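Local coordinates for Thiol:disulfide interchange protein DsbL (Escherichia coli, PDB 3C7M) that introduces disulfide bonds into other periplasmic proteins by passing on its own, working with DsbI to form an essential disulfide in AssT, at residues E63-V71 / R110-I121. Residues are numbered along the deposited sequence; the frame is centred on the assembly and turned at random.
With CD (cadmium ion), chain C.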
loop_
_atom_site.group_PDB
_atom_site.type_symbol
_atom_site.label_atom_id
_atom_site.label_comp_id
_atom_site.label_asym_id
_atom_site.label_seq_id
_atom_site.Cartn_x
_atom_site.Cartn_y
_atom_site.Cartn_z
ATOM N N GLU A 63 4.176 14.508 -6.404
ATOM C CA GLU A 63 3.272 15.569 -6.822
ATOM C C GLU A 63 1.807 15.125 -6.862
ATOM O O GLU A 63 0.903 15.956 -6.762
ATOM C CB GLU A 63 3.729 16.170 -8.153
ATOM C CG GLU A 63 4.959 17.048 -7.980
ATOM C CD GLU A 63 5.778 17.231 -9.243
ATOM O OE1 GLU A 63 5.965 16.259 -10.010
ATOM O OE2 GLU A 63 6.278 18.355 -9.454
ATOM N N TYR A 64 1.589 13.812 -6.967
ATOM C CA TYR A 64 0.240 13.261 -7.126
ATOM C C TYR A 64 -0.151 12.280 -6.028
ATOM O O TYR A 64 -1.001 11.414 -6.237
ATOM C CB TYR A 64 0.121 12.600 -8.498
ATOM C CG TYR A 64 0.154 13.589 -9.636
ATOM C CD1 TYR A 64 -0.923 14.437 -9.861
ATOM C CD2 TYR A 64 1.257 13.674 -10.485
ATOM C CE1 TYR A 64 -0.912 15.346 -10.902
ATOM C CE2 TYR A 64 1.276 14.585 -11.541
ATOM C CZ TYR A 64 0.188 15.410 -11.735
ATOM O OH TYR A 64 0.175 16.321 -12.766
ATOM N N GLY A 65 0.457 12.430 -4.854
ATOM C CA GLY A 65 0.148 11.562 -3.715
ATOM C C GLY A 65 -1.336 11.489 -3.384
ATOM O O GLY A 65 -1.854 10.413 -3.080
ATOM N N LYS A 66 -2.024 12.625 -3.449
ATOM C CA LYS A 66 -3.444 12.667 -3.124
ATOM C C LYS A 66 -4.265 11.894 -4.164
ATOM O O LYS A 66 -5.123 11.085 -3.810
ATOM C CB LYS A 66 -3.923 14.119 -2.999
ATOM C CG LYS A 66 -5.442 14.316 -2.938
ATOM C CD LYS A 66 -6.059 13.680 -1.705
ATOM N N GLN A 67 -3.991 12.141 -5.443
ATOM C CA GLN A 67 -4.694 11.438 -6.523
ATOM C C GLN A 67 -4.444 9.939 -6.492
ATOM O O GLN A 67 -5.371 9.149 -6.721
ATOM C CB GLN A 67 -4.307 12.015 -7.888
ATOM C CG GLN A 67 -4.891 13.402 -8.163
ATOM C CD GLN A 67 -4.185 14.508 -7.415
ATOM O OE1 GLN A 67 -3.038 14.366 -6.972
ATOM N NE2 GLN A 67 -4.882 15.629 -7.256
ATOM N N ALA A 68 -3.203 9.535 -6.216
ATOM C CA ALA A 68 -2.884 8.111 -6.136
ATOM C C ALA A 68 -3.664 7.489 -4.976
ATOM O O ALA A 68 -4.235 6.410 -5.119
ATOM C CB ALA A 68 -1.384 7.912 -5.937
ATOM N N SER A 69 -3.706 8.172 -3.833
ATOM C CA SER A 69 -4.505 7.677 -2.710
ATOM C C SER A 69 -5.974 7.481 -3.090
ATOM O O SER A 69 -6.570 6.457 -2.759
ATOM C CB SER A 69 -4.386 8.602 -1.498
ATOM O OG SER A 69 -3.112 8.454 -0.893
ATOM N N GLU A 70 -6.552 8.454 -3.794
ATOM C CA GLU A 70 -7.947 8.350 -4.237
ATOM C C GLU A 70 -8.161 7.149 -5.144
ATOM O O GLU A 70 -9.094 6.365 -4.944
ATOM C CB GLU A 70 -8.379 9.618 -4.961
ATOM C CG GLU A 70 -8.402 10.851 -4.069
ATOM C CD GLU A 70 -8.776 12.115 -4.824
ATOM O OE1 GLU A 70 -8.466 12.214 -6.035
ATOM O OE2 GLU A 70 -9.384 13.014 -4.201
ATOM N N VAL A 71 -7.287 6.995 -6.133
ATOM C CA VAL A 71 -7.425 5.883 -7.075
ATOM C C VAL A 71 -7.307 4.556 -6.325
ATOM O O VAL A 71 -8.141 3.666 -6.486
ATOM C CB VAL A 71 -6.397 5.991 -8.227
ATOM C CG1 VAL A 71 -6.362 4.715 -9.050
ATOM C CG2 VAL A 71 -6.720 7.202 -9.120
ATOM N N ARG A 110 5.987 12.208 -15.430
ATOM C CA ARG A 110 5.690 13.126 -14.332
ATOM C C ARG A 110 4.389 13.889 -14.529
ATOM O O ARG A 110 4.012 14.695 -13.686
ATOM C CB ARG A 110 6.848 14.115 -14.107
ATOM C CG ARG A 110 8.170 13.495 -13.610
ATOM C CD ARG A 110 8.024 12.845 -12.222
ATOM N NE ARG A 110 9.283 12.255 -11.764
ATOM C CZ ARG A 110 9.663 10.999 -11.989
ATOM N NH1 ARG A 110 8.888 10.162 -12.669
ATOM N NH2 ARG A 110 10.831 10.573 -11.515
ATOM N N TRP A 111 3.702 13.622 -15.635
ATOM C CA TRP A 111 2.391 14.208 -15.923
ATOM C C TRP A 111 2.365 15.717 -15.654
ATOM O O TRP A 111 1.483 16.214 -14.953
ATOM C CB TRP A 111 1.292 13.538 -15.082
ATOM C CG TRP A 111 1.218 12.033 -15.160
ATOM C CD1 TRP A 111 0.447 11.286 -16.019
ATOM C CD2 TRP A 111 1.887 11.097 -14.307
ATOM N NE1 TRP A 111 0.622 9.947 -15.764
ATOM C CE2 TRP A 111 1.497 9.800 -14.719
ATOM C CE3 TRP A 111 2.784 11.224 -13.239
ATOM C CZ2 TRP A 111 1.973 8.640 -14.097
ATOM C CZ3 TRP A 111 3.256 10.070 -12.614
ATOM C CH2 TRP A 111 2.855 8.794 -13.055
ATOM N N SER A 112 3.346 16.443 -16.184
ATOM C CA SER A 112 3.377 17.911 -16.045
ATOM C C SER A 112 3.491 18.400 -14.593
ATOM O O SER A 112 3.030 19.497 -14.242
ATOM C CB SER A 112 2.161 18.546 -16.736
ATOM O OG SER A 112 2.161 18.247 -18.123
ATOM N N ASP A 113 4.098 17.572 -13.748
ATOM C CA ASP A 113 4.577 17.995 -12.430
ATOM C C ASP A 113 3.524 18.611 -11.528
ATOM O O ASP A 113 3.722 19.684 -10.949
ATOM C CB ASP A 113 5.770 18.928 -12.597
ATOM C CG ASP A 113 6.867 18.290 -13.397
ATOM O OD1 ASP A 113 7.579 17.423 -12.850
ATOM O OD2 ASP A 113 6.993 18.633 -14.588
ATOM N N GLY A 114 2.401 17.913 -11.413
ATOM C CA GLY A 114 1.325 18.337 -10.534
ATOM C C GLY A 114 0.206 19.060 -11.253
ATOM O O GLY A 114 -0.919 19.116 -10.744
ATOM N N LYS A 115 0.493 19.595 -12.443
ATOM C CA LYS A 115 -0.468 20.448 -13.147
ATOM C C LYS A 115 -1.480 19.706 -14.028
ATOM O O LYS A 115 -2.362 20.326 -14.645
ATOM C CB LYS A 115 0.265 21.552 -13.925
ATOM C CG LYS A 115 0.979 22.563 -13.007
ATOM C CD LYS A 115 1.716 23.627 -13.794
ATOM C CE LYS A 115 2.219 24.720 -12.862
ATOM N NZ LYS A 115 2.822 25.853 -13.625
ATOM N N ASP A 116 -1.380 18.380 -14.074
ATOM C CA ASP A 116 -2.277 17.588 -14.918
ATOM C C ASP A 116 -2.798 16.356 -14.173
ATOM O O ASP A 116 -2.510 15.218 -14.566
ATOM C CB ASP A 116 -1.559 17.192 -16.214
ATOM C CG ASP A 116 -2.517 16.749 -17.320
ATOM O OD1 ASP A 116 -3.735 16.592 -17.073
ATOM O OD2 ASP A 116 -2.035 16.546 -18.452
ATOM N N PRO A 117 -3.580 16.572 -13.097
ATOM C CA PRO A 117 -4.088 15.429 -12.340
ATOM C C PRO A 117 -5.000 14.519 -13.155
ATOM O O PRO A 117 -5.058 13.319 -12.872
ATOM C CB PRO A 117 -4.852 16.077 -11.182
ATOM C CG PRO A 117 -5.200 17.452 -11.676
ATOM C CD PRO A 117 -4.028 17.856 -12.522
ATOM N N ALA A 118 -5.695 15.063 -14.159
ATOM C CA ALA A 118 -6.525 14.221 -15.034
ATOM C C ALA A 118 -5.692 13.166 -15.758
ATOM O O ALA A 118 -6.106 12.014 -15.866
ATOM C CB ALA A 118 -7.306 15.067 -16.039
ATOM N N ALA A 119 -4.517 13.559 -16.254
ATOM C CA ALA A 119 -3.616 12.617 -16.909
ATOM C C ALA A 119 -3.092 11.591 -15.921
ATOM O O ALA A 119 -2.999 10.406 -16.248
ATOM C CB ALA A 119 -2.471 13.339 -17.563
ATOM N N PHE A 120 -2.752 12.030 -14.709
ATOM C CA PHE A 120 -2.286 11.077 -13.706
ATOM C C PHE A 120 -3.374 10.053 -13.390
ATOM O O PHE A 120 -3.135 8.843 -13.390
ATOM C CB PHE A 120 -1.838 11.772 -12.417
ATOM C CG PHE A 120 -1.375 10.812 -11.361
ATOM C CD1 PHE A 120 -0.047 10.387 -11.332
ATOM C CD2 PHE A 120 -2.265 10.307 -10.412
ATOM C CE1 PHE A 120 0.406 9.485 -10.378
ATOM C CE2 PHE A 120 -1.821 9.394 -9.444
ATOM C CZ PHE A 120 -0.483 8.990 -9.422
ATOM N N ILE A 121 -4.576 10.540 -13.127
ATOM C CA ILE A 121 -5.689 9.650 -12.804
ATOM C C ILE A 121 -5.946 8.666 -13.961
ATOM O O ILE A 121 -6.158 7.468 -13.727
ATOM C CB ILE A 121 -6.939 10.464 -12.422
ATOM C CG1 ILE A 121 -6.747 11.089 -11.033
ATOM C CG2 ILE A 121 -8.189 9.590 -12.440
ATOM C CD1 ILE A 121 -7.691 12.252 -10.744
HETATM CD CD CD C . 8.286 17.413 -10.714
HETATM O O HOH W 1 4.664 14.184 -11.132
HETATM O O HOH W 2 10.484 17.381 -11.983
#
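Y64 lays its ring against F120 with the two planes only 12° apart, nearly parallel but displaced until little of one ring lies over the other. Each methylene instead sits over the other's ring: Y64 CB is 3.5 Å from the F120 ring centroid, F120 CB 3.8 Å from that of Y64, a reciprocal pair of CH-pi contacts made as the two chains point opposite ways in passing. With CG anti to the backbone N, the F120 ring is swung toward the 63-71 segment and under Y64 CB. W111 completes the aromatic cluster, its six-membered ring turned 85° from the Y64 plane and its CB 3.7 Å from Y64 CE2.

The phenol end of Y64 is buried in the loop that leads into helix 117-128. Its hydroxyl donates to W111 O at 2.6 Å and accepts from D116 N at 2.9 Å, with a weak third bond from G114 N, so one side-chain oxygen pins the type I' turn S112-K115 at both flanks. D116 is the N-cap of that helix, its OD1 taking A119 N from above the carboxylate plane. These helices belong to the helical domain that DsbA-like proteins insert into the thioredoxin fold; their segments 65-71 and 117-121 cross at -38°. Between them the F120 ring borders Q67 CB and A68 CB, while Q67 CG lies 4.0 Å from I121 CD1 and the bend beyond it carries the amide alongside P117 CB. Y100 from helix 92-106 stacks on F120, and Y27 meets it edge-to-face.

At the outer end the carboxylates of E63 and D113 point the same way and share a cadmium ion: E63 chelates it through both oxygens, and D113 OD1 binds at 2.2 Å, with a water and one further atom from elsewhere in the structure also bound. Another water bridges E63 OE1 to R110 O.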